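Local atomic coordinates of putative hydrogenase (Pyrococcus furiosus, PDB entry 3LYU), a protein that probably acts as a flavin- and [2Fe-2S]-dependent oxidoreductase, here represented by its C-terminal alpha-beta domain. Residues 46-56 against 68-78. Residues are numbered along the deposited sequence; the frame is centred on the assembly and turned at random.
Sequences DVTTLHVTFEP and VTRHIVEPVPL
Strands 46-54 and 70-76 run parallel, their directions 13° apart, on a ladder in which I72 N reaches T49 O at 2.6 Å and H51 N reaches I72 O at 2.7 Å, both nearly straight. E74 N and V76 N carry it on to the carbonyls of H51 and T53, while T53 N to E74 O is weak.

On the face shared by T49, H51, H71 and V73, T49 OG1 meets the edge of the H71 ring, 2.5 Å from ND1, in a hydrogen bond that either partner could donate. The threonine hydroxyl sits between its own N and carbonyl carbon (chi1 59°), which brings it to the imidazole, and CE1 of that ring also touches H51 CB. Were H71 replaced by an alanine, T49 OG1 would probably lose this partner, and a gap is likely to open beside H51 CB and L64.

The pair belongs to a beta-alpha-beta unit, strand 46-54, helix 61-65, strand 70-76, at one border of a parallel sheet with order 3-2-1-4-5, consistent with the nucleotide-binding domain of ferredoxin-reductase-like proteins.

On the other face L50 CD1 packs on I72 CG2 at 3.8 Å and on E74 CG, and the E74 carboxylate goes on to salt bridges with R94 and K98. Where the strands end, L78 CG lies over one face of the F54 ring, 4.2 Å from its centroid, a CH-pi contact, and V76 O approaches the ring edge in plane.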
loop_
_atom_site.group_PDB
_atom_site.type_symbol
_atom_site.label_atom_id
_atom_site.label_comp_id
_atom_site.label_asym_id
_atom_site.label_seq_id
_atom_site.Cartn_x
_atom_site.Cartn_y
_atom_site.Cartn_z
ATOM N N ASP B 46 14.002 9.580 22.229
ATOM C CA ASP B 46 13.663 9.527 23.645
ATOM C C ASP B 46 12.284 8.884 23.717
ATOM O O ASP B 46 11.276 9.577 23.841
ATOM C CB ASP B 46 13.602 10.940 24.230
ATOM C CG ASP B 46 13.110 10.960 25.666
ATOM O OD1 ASP B 46 13.829 10.458 26.553
ATOM O OD2 ASP B 46 12.001 11.474 25.912
ATOM N N VAL B 47 12.235 7.562 23.627
ATOM C CA VAL B 47 10.950 6.890 23.659
ATOM C C VAL B 47 10.554 6.448 25.067
ATOM O O VAL B 47 11.367 5.929 25.829
ATOM C CB VAL B 47 10.935 5.675 22.679
ATOM C CG1 VAL B 47 12.038 4.706 23.034
ATOM C CG2 VAL B 47 9.578 4.979 22.714
ATOM N N THR B 48 9.298 6.704 25.416
ATOM C CA THR B 48 8.758 6.313 26.710
ATOM C C THR B 48 7.561 5.452 26.318
ATOM O O THR B 48 6.673 5.904 25.580
ATOM C CB THR B 48 8.267 7.519 27.522
ATOM O OG1 THR B 48 6.986 7.920 27.038
ATOM C CG2 THR B 48 9.234 8.692 27.389
ATOM N N THR B 49 7.547 4.208 26.786
ATOM C CA THR B 49 6.466 3.302 26.436
ATOM C C THR B 49 5.367 3.248 27.467
ATOM O O THR B 49 5.598 3.419 28.663
ATOM C CB THR B 49 6.973 1.850 26.209
ATOM O OG1 THR B 49 7.617 1.371 27.394
ATOM C CG2 THR B 49 7.944 1.793 25.038
ATOM N N LEU B 50 4.156 3.007 27.000
ATOM C CA LEU B 50 3.027 2.912 27.902
ATOM C C LEU B 50 2.311 1.602 27.631
ATOM O O LEU B 50 1.948 1.321 26.496
ATOM C CB LEU B 50 2.072 4.092 27.685
ATOM C CG LEU B 50 0.666 3.946 28.293
ATOM C CD1 LEU B 50 0.756 3.916 29.803
ATOM C CD2 LEU B 50 -0.225 5.084 27.830
ATOM N N HIS B 51 2.132 0.791 28.662
ATOM C CA HIS B 51 1.433 -0.469 28.493
ATOM C C HIS B 51 0.166 -0.433 29.327
ATOM O O HIS B 51 0.237 -0.403 30.562
ATOM C CB HIS B 51 2.290 -1.660 28.950
ATOM C CG HIS B 51 1.661 -2.996 28.674
ATOM N ND1 HIS B 51 2.031 -4.146 29.335
ATOM C CD2 HIS B 51 0.695 -3.363 27.797
ATOM C CE1 HIS B 51 1.321 -5.164 28.880
ATOM N NE2 HIS B 51 0.503 -4.715 27.945
ATOM N N VAL B 52 -0.987 -0.428 28.660
ATOM C CA VAL B 52 -2.261 -0.423 29.374
ATOM C C VAL B 52 -2.904 -1.786 29.153
ATOM O O VAL B 52 -3.188 -2.183 28.021
ATOM C CB VAL B 52 -3.203 0.704 28.876
ATOM C CG1 VAL B 52 -4.443 0.767 29.760
ATOM C CG2 VAL B 52 -2.471 2.044 28.887
ATOM N N THR B 53 -3.105 -2.514 30.246
ATOM C CA THR B 53 -3.698 -3.846 30.172
ATOM C C THR B 53 -4.261 -4.211 31.544
ATOM O O THR B 53 -4.260 -3.372 32.441
ATOM C CB THR B 53 -2.641 -4.888 29.732
ATOM O OG1 THR B 53 -3.292 -6.115 29.390
ATOM C CG2 THR B 53 -1.627 -5.142 30.845
ATOM N N PHE B 54 -4.749 -5.441 31.707
ATOM C CA PHE B 54 -5.299 -5.885 32.991
ATOM C C PHE B 54 -4.188 -6.354 33.919
ATOM O O PHE B 54 -3.155 -6.827 33.460
ATOM C CB PHE B 54 -6.322 -7.000 32.773
ATOM C CG PHE B 54 -7.577 -6.538 32.095
ATOM C CD1 PHE B 54 -8.357 -5.533 32.663
ATOM C CD2 PHE B 54 -7.983 -7.102 30.892
ATOM C CE1 PHE B 54 -9.525 -5.094 32.047
ATOM C CE2 PHE B 54 -9.151 -6.671 30.264
ATOM C CZ PHE B 54 -9.926 -5.663 30.845
ATOM N N GLU B 55 -4.399 -6.209 35.222
ATOM C CA GLU B 55 -3.391 -6.592 36.200
ATOM C C GLU B 55 -2.671 -7.917 35.921
ATOM O O GLU B 55 -1.438 -7.996 36.012
ATOM C CB GLU B 55 -4.006 -6.639 37.598
ATOM C CG GLU B 55 -4.412 -5.283 38.132
ATOM C CD GLU B 55 -4.969 -5.346 39.548
ATOM O OE1 GLU B 55 -5.367 -4.280 40.078
ATOM O OE2 GLU B 55 -5.008 -6.456 40.128
ATOM N N PRO B 56 -3.427 -8.976 35.587
ATOM C CA PRO B 56 -2.830 -10.287 35.304
ATOM C C PRO B 56 -2.248 -10.455 33.895
ATOM O O PRO B 56 -2.061 -11.589 33.443
ATOM C CB PRO B 56 -3.993 -11.241 35.541
ATOM C CG PRO B 56 -5.159 -10.441 35.015
ATOM C CD PRO B 56 -4.901 -9.071 35.624
ATOM N N VAL B 68 14.034 1.648 27.010
ATOM C CA VAL B 68 13.551 2.999 26.736
ATOM C C VAL B 68 13.910 3.926 27.888
ATOM O O VAL B 68 14.302 3.475 28.957
ATOM C CB VAL B 68 12.020 3.024 26.541
ATOM C CG1 VAL B 68 11.618 2.061 25.438
ATOM C CG2 VAL B 68 11.317 2.668 27.847
ATOM N N THR B 69 13.781 5.231 27.678
ATOM C CA THR B 69 14.105 6.177 28.739
ATOM C C THR B 69 13.153 5.925 29.897
ATOM O O THR B 69 13.578 5.867 31.042
ATOM C CB THR B 69 13.968 7.644 28.273
ATOM O OG1 THR B 69 12.588 8.028 28.257
ATOM C CG2 THR B 69 14.529 7.800 26.885
ATOM N N ARG B 70 11.870 5.750 29.583
ATOM C CA ARG B 70 10.846 5.503 30.598
ATOM C C ARG B 70 9.716 4.569 30.152
ATOM O O ARG B 70 9.120 4.753 29.088
ATOM C CB ARG B 70 10.234 6.826 31.039
ATOM C CG ARG B 70 9.252 6.687 32.164
ATOM C CD ARG B 70 8.074 7.592 31.932
ATOM N NE ARG B 70 8.408 8.955 31.759
ATOM C CZ ARG B 70 8.159 9.878 30.836
ATOM N NH1 ARG B 70 8.693 11.037 31.150
ATOM N NH2 ARG B 70 7.485 9.752 29.699
ATOM N N HIS B 71 9.415 3.577 30.977
ATOM C CA HIS B 71 8.339 2.649 30.673
ATOM C C HIS B 71 7.216 2.756 31.695
ATOM O O HIS B 71 7.442 2.584 32.886
ATOM C CB HIS B 71 8.850 1.210 30.647
ATOM C CG HIS B 71 7.754 0.196 30.524
ATOM N ND1 HIS B 71 6.843 0.208 29.488
ATOM C CD2 HIS B 71 7.390 -0.826 31.333
ATOM C CE1 HIS B 71 5.963 -0.761 29.666
ATOM N NE2 HIS B 71 6.272 -1.404 30.779
ATOM N N ILE B 72 6.001 3.021 31.225
ATOM C CA ILE B 72 4.840 3.151 32.111
ATOM C C ILE B 72 3.872 1.980 31.993
ATOM O O ILE B 72 3.538 1.551 30.887
ATOM C CB ILE B 72 4.034 4.449 31.810
ATOM C CG1 ILE B 72 4.962 5.670 31.823
ATOM C CG2 ILE B 72 2.896 4.599 32.819
ATOM C CD1 ILE B 72 5.818 5.793 33.077
ATOM N N VAL B 73 3.416 1.469 33.133
ATOM C CA VAL B 73 2.467 0.363 33.129
ATOM C C VAL B 73 1.238 0.783 33.927
ATOM O O VAL B 73 1.354 1.245 35.060
ATOM C CB VAL B 73 3.072 -0.943 33.763
ATOM C CG1 VAL B 73 2.096 -2.112 33.592
ATOM C CG2 VAL B 73 4.402 -1.289 33.115
ATOM N N GLU B 74 0.065 0.638 33.321
ATOM C CA GLU B 74 -1.196 0.981 33.970
ATOM C C GLU B 74 -2.057 -0.278 34.047
ATOM O O GLU B 74 -2.833 -0.553 33.132
ATOM C CB GLU B 74 -1.932 2.053 33.165
ATOM C CG GLU B 74 -1.307 3.416 33.246
ATOM C CD GLU B 74 -1.259 3.943 34.671
ATOM O OE1 GLU B 74 -2.295 3.861 35.371
ATOM O OE2 GLU B 74 -0.195 4.450 35.088
ATOM N N PRO B 75 -1.929 -1.063 35.142
ATOM C CA PRO B 75 -2.699 -2.302 35.327
ATOM C C PRO B 75 -4.125 -2.058 35.806
ATOM O O PRO B 75 -4.350 -1.596 36.922
ATOM C CB PRO B 75 -1.871 -3.070 36.349
ATOM C CG PRO B 75 -1.405 -1.976 37.241
ATOM C CD PRO B 75 -0.993 -0.866 36.266
ATOM N N VAL B 76 -5.085 -2.365 34.947
ATOM C CA VAL B 76 -6.482 -2.191 35.276
ATOM C C VAL B 76 -6.977 -3.527 35.854
ATOM O O VAL B 76 -6.686 -4.599 35.310
ATOM C CB VAL B 76 -7.281 -1.806 34.011
ATOM C CG1 VAL B 76 -8.709 -1.451 34.379
ATOM C CG2 VAL B 76 -6.609 -0.634 33.314
ATOM N N PRO B 77 -7.710 -3.479 36.983
ATOM C CA PRO B 77 -8.250 -4.672 37.650
ATOM C C PRO B 77 -9.286 -5.424 36.814
ATOM O O PRO B 77 -10.277 -4.846 36.361
ATOM C CB PRO B 77 -8.843 -4.100 38.929
ATOM C CG PRO B 77 -9.306 -2.741 38.488
ATOM C CD PRO B 77 -8.132 -2.253 37.687
ATOM N N LEU B 78 -9.060 -6.719 36.623
ATOM C CA LEU B 78 -9.971 -7.534 35.829
ATOM C C LEU B 78 -11.152 -8.020 36.658
ATOM O O LEU B 78 -11.058 -9.052 37.316
ATOM C CB LEU B 78 -9.229 -8.744 35.239
ATOM C CG LEU B 78 -9.771 -9.385 33.948
ATOM C CD1 LEU B 78 -8.902 -10.577 33.592
ATOM C CD2 LEU B 78 -11.217 -9.819 34.110
#